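Local coordinates for protein putative laminarinase (Phanerochaete chrysosporium, PDB 2WLQ) that probably hydrolyses beta-glucans such as laminarin as a family 16 glycoside hydrolase, here held as a nucleophile-disabled mutant with a laminarin oligosaccharide bound, at residues Cys96-Ala101 and Leu251-Asp256. The protein carries 1 engineered substitution. Sequence-based numbering, arbitrary orientation.
Sequences CGTWPA and LTFCGD. With BGC (beta-D-glucopyranose), chain C; BGC (beta-D-glucopyranose), chain B.
W99 and T252 form the hydrogen-bonded pair of two antiparallel strands, 98-101 and 251-253, whose axes approach to 4.6 Å at 156°. W99 N gives its hydrogen to T252 O (2.9 Å), and T252 N returns one to W99 O (3.1 Å), the latter nearly straight at 167°. Beyond the last strand pair, C254 N reaches G97 O at 2.8 Å, and the same oxygen receives a CA-H contact from F253.

The indole of W99 is the largest single contributor to the contact. With CG anti to the backbone N (chi1 178°), it runs alongside T252, whose CG2 meets W99 CE3 at 3.6 Å. The benzo edge faces C254 O, 3.3 Å from W99 CE3, and W99 CZ3 lies near D256 N. W99 NE1 lies 3.2 Å from O6 of the chain C glucose, while its hydrogen-bond partner in the protein is E120; the chain B glucose meets the ring edge through O2 and O3. Replacing W99 by an alanine is likely to leave E120 OE2 without the indole N-H and to open a gap between T252 CG2 and the two glucose units.

On the opposite sheet face, T98 CG2 touches F253 CE2 (3.9 Å), and L251 CD1 touches T98 CB and P100 CB. Disulfides C96-C269 and C254-C273 tie both segments to the region around helix 273-279. This two-sided packing, a largely apolar face of T98, P100, L251 and F253 and a face on which W99 meets glucose, fits the glucan-binding cleft of a GH16 beta-sandwich.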
ATOM      1  N   CYS A  96      16.198   3.229  -4.130  1.00  9.33           N
ATOM      2  CA  CYS A  96      16.743   2.285  -3.182  1.00  9.29           C
ATOM      3  C   CYS A  96      16.413   2.726  -1.765  1.00  7.87           C
ATOM      4  O   CYS A  96      16.511   3.895  -1.409  1.00  8.69           O
ATOM      5  CB  CYS A  96      18.260   2.198  -3.329  1.00  9.80           C
ATOM      6  SG  CYS A  96      18.800   1.039  -4.646  1.00 18.16           S
ATOM      7  N   GLY A  97      16.039   1.756  -0.947  1.00  6.48           N
ATOM      8  CA  GLY A  97      15.651   2.012   0.421  1.00  7.10           C
ATOM      9  C   GLY A  97      14.159   2.289   0.630  1.00  6.76           C
ATOM     10  O   GLY A  97      13.692   2.270   1.782  1.00  7.23           O
ATOM     11  N   THR A  98      13.411   2.529  -0.459  1.00  5.95           N
ATOM     12  CA  THR A  98      11.990   2.884  -0.300  1.00  5.60           C
ATOM     13  C   THR A  98      11.126   1.690   0.065  1.00  4.90           C
ATOM     14  O   THR A  98      11.350   0.579  -0.417  1.00  5.94           O
ATOM     15  CB  THR A  98      11.370   3.548  -1.555  1.00  5.72           C
ATOM     16  OG1 THR A  98      11.533   2.676  -2.679  1.00  6.17           O
ATOM     17  CG2 THR A  98      12.019   4.891  -1.803  1.00  7.06           C
ATOM     18  N   TRP A  99      10.106   1.964   0.867  1.00  4.55           N
ATOM     19  CA  TRP A  99       9.136   0.946   1.271  1.00  4.43           C
ATOM     20  C   TRP A  99       7.771   1.651   1.333  1.00  4.53           C
ATOM     21  O   TRP A  99       7.328   2.098   2.405  1.00  4.41           O
ATOM     22  CB  TRP A  99       9.570   0.356   2.607  1.00  5.48           C
ATOM     23  CG  TRP A  99       8.653  -0.682   3.202  1.00  4.70           C
ATOM     24  CD1 TRP A  99       7.535  -1.242   2.640  1.00  6.35           C
ATOM     25  CD2 TRP A  99       8.821  -1.311   4.481  1.00  5.37           C
ATOM     26  NE1 TRP A  99       6.963  -2.143   3.525  1.00  4.89           N
ATOM     27  CE2 TRP A  99       7.743  -2.203   4.659  1.00  5.92           C
ATOM     28  CE3 TRP A  99       9.758  -1.163   5.514  1.00  8.39           C
ATOM     29  CZ2 TRP A  99       7.577  -2.951   5.834  1.00  6.92           C
ATOM     30  CZ3 TRP A  99       9.614  -1.940   6.659  1.00  7.38           C
ATOM     31  CH2 TRP A  99       8.543  -2.817   6.808  1.00  6.71           C
ATOM     32  N   PRO A 100       7.128   1.790   0.152  1.00  4.03           N
ATOM     33  CA  PRO A 100       5.824   2.411   0.092  1.00  4.40           C
ATOM     34  C   PRO A 100       4.710   1.361   0.356  1.00  3.66           C
ATOM     35  O   PRO A 100       4.887   0.156   0.126  1.00  4.88           O
ATOM     36  CB  PRO A 100       5.752   2.896  -1.365  1.00  4.38           C
ATOM     37  CG  PRO A 100       6.492   1.849  -2.135  1.00  5.29           C
ATOM     38  CD  PRO A 100       7.639   1.427  -1.190  1.00  5.34           C
ATOM     39  N   ALA A 101       3.541   1.837   0.794  1.00  4.09           N
ATOM     40  CA  ALA A 101       2.428   0.912   0.946  1.00  3.72           C
ATOM     41  C   ALA A 101       1.099   1.651   0.896  1.00  3.86           C
ATOM     42  O   ALA A 101       0.989   2.817   1.317  1.00  4.49           O
ATOM     43  CB  ALA A 101       2.548   0.193   2.268  1.00  5.06           C
ATOM     44  N   LEU A 251       4.978   6.132   3.064  1.00  4.42           N
ATOM     45  CA  LEU A 251       6.274   5.820   2.501  1.00  5.31           C
ATOM     46  C   LEU A 251       7.290   5.849   3.622  1.00  5.08           C
ATOM     47  O   LEU A 251       7.488   6.897   4.237  1.00  5.41           O
ATOM     48  CB  LEU A 251       6.686   6.859   1.449  1.00  5.07           C
ATOM     49  CG  LEU A 251       8.149   6.784   0.963  1.00  5.63           C
ATOM     50  CD1 LEU A 251       8.537   5.481   0.302  1.00  5.51           C
ATOM     51  CD2 LEU A 251       8.401   7.979   0.046  1.00  7.08           C
ATOM     52  N   THR A 252       7.885   4.692   3.914  1.00  5.38           N
ATOM     53  CA  THR A 252       8.993   4.610   4.846  1.00  5.72           C
ATOM     54  C   THR A 252      10.248   4.235   4.086  1.00  6.05           C
ATOM     55  O   THR A 252      10.236   4.051   2.859  1.00  5.54           O
ATOM     56  CB  THR A 252       8.681   3.734   6.109  1.00  5.30           C
ATOM     57  OG1 THR A 252       9.676   3.995   7.103  1.00  6.18           O
ATOM     58  CG2 THR A 252       8.631   2.242   5.788  1.00  7.17           C
ATOM     59  N   PHE A 253      11.362   4.185   4.816  1.00  6.30           N
ATOM     60  CA  PHE A 253      12.655   3.841   4.278  1.00  6.92           C
ATOM     61  C   PHE A 253      13.356   2.839   5.181  1.00  6.60           C
ATOM     62  O   PHE A 253      13.254   2.914   6.409  1.00  6.98           O
ATOM     63  CB  PHE A 253      13.567   5.077   4.248  1.00  6.61           C
ATOM     64  CG  PHE A 253      13.079   6.154   3.359  1.00  7.37           C
ATOM     65  CD1 PHE A 253      12.269   7.185   3.864  1.00  9.90           C
ATOM     66  CD2 PHE A 253      13.438   6.139   2.014  1.00 10.20           C
ATOM     67  CE1 PHE A 253      11.786   8.185   3.010  1.00 11.55           C
ATOM     68  CE2 PHE A 253      12.999   7.139   1.167  1.00 14.12           C
ATOM     69  CZ  PHE A 253      12.165   8.147   1.665  1.00 11.08           C
ATOM     70  N   CYS A 254      14.075   1.904   4.567  1.00  6.88           N
ATOM     71  CA  CYS A 254      14.846   0.915   5.338  1.00  7.80           C
ATOM     72  C   CYS A 254      13.919   0.208   6.346  1.00  8.55           C
ATOM     73  O   CYS A 254      12.851  -0.265   5.968  1.00  9.18           O
ATOM     74  CB  CYS A 254      16.031   1.591   6.031  1.00  8.14           C
ATOM     75  SG  CYS A 254      17.081   2.559   4.904  1.00 10.33           S
ATOM     76  N   GLY A 255      14.304   0.093   7.617  1.00  8.28           N
ATOM     77  CA  GLY A 255      13.422  -0.535   8.595  1.00  8.52           C
ATOM     78  C   GLY A 255      13.389  -2.052   8.529  1.00  8.65           C
ATOM     79  O   GLY A 255      14.212  -2.676   7.873  1.00  9.57           O
ATOM     80  N   ASP A 256      12.374  -2.634   9.142  1.00  8.83           N
ATOM     81  CA  ASP A 256      12.432  -4.047   9.480  1.00 10.29           C
ATOM     82  C   ASP A 256      12.431  -4.961   8.262  1.00 10.60           C
ATOM     83  O   ASP A 256      12.948  -6.078   8.330  1.00 10.92           O
ATOM     84  CB  ASP A 256      11.314  -4.365  10.478  1.00 11.38           C
ATOM     85  CG  ASP A 256      11.545  -3.700  11.844  1.00 11.87           C
ATOM     86  OD1 ASP A 256      12.687  -3.257  12.101  1.00 16.76           O
ATOM     87  OD2 ASP A 256      10.597  -3.614  12.665  1.00 18.54           O
TER
HETATM   88  C2  BGC C   1       2.464  -4.309   8.205  1.00 10.73           C
HETATM   89  C3  BGC C   1       2.577  -2.909   8.791  1.00 10.02           C
HETATM   90  C4  BGC C   1       3.257  -2.057   7.727  1.00  9.66           C
HETATM   91  C5  BGC C   1       2.336  -2.022   6.511  1.00  9.19           C
HETATM   92  C6  BGC C   1       2.812  -1.132   5.364  1.00  9.97           C
HETATM   93  C1  BGC C   1       1.651  -4.261   6.920  1.00 12.05           C
HETATM   94  O1  BGC C   1       1.763  -5.490   6.275  1.00 13.71           O
HETATM   95  O2  BGC C   1       1.757  -5.179   9.063  1.00 12.15           O
HETATM   96  O3  BGC C   1       3.409  -2.868   9.932  1.00 10.15           O
HETATM   97  O4  BGC C   1       3.440  -0.740   8.192  1.00  9.48           O
HETATM   98  O5  BGC C   1       2.225  -3.339   6.023  1.00  8.55           O
HETATM   99  O6  BGC C   1       4.111  -1.514   4.892  1.00  8.55           O
HETATM  100  C2  BGC B   7       6.505  -6.423   6.651  1.00 14.27           C
HETATM  101  C3  BGC B   7       5.113  -6.478   6.046  1.00 11.84           C
HETATM  102  C4  BGC B   7       5.055  -7.167   4.699  1.00 11.47           C
HETATM  103  C5  BGC B   7       5.705  -8.528   4.795  1.00 10.89           C
HETATM  104  C6  BGC B   7       5.753  -9.209   3.443  1.00 13.85           C
HETATM  105  C1  BGC B   7       7.106  -7.819   6.633  1.00 15.60           C
HETATM  106  O2  BGC B   7       6.356  -5.876   7.951  1.00 15.81           O
HETATM  107  O3  BGC B   7       4.595  -5.178   5.942  1.00 11.08           O
HETATM  108  O4  BGC B   7       3.683  -7.369   4.337  1.00 10.31           O
HETATM  109  O5  BGC B   7       7.020  -8.359   5.328  1.00 13.64           O
HETATM  110  O6  BGC B   7       6.207 -10.539   3.640  1.00 16.44           O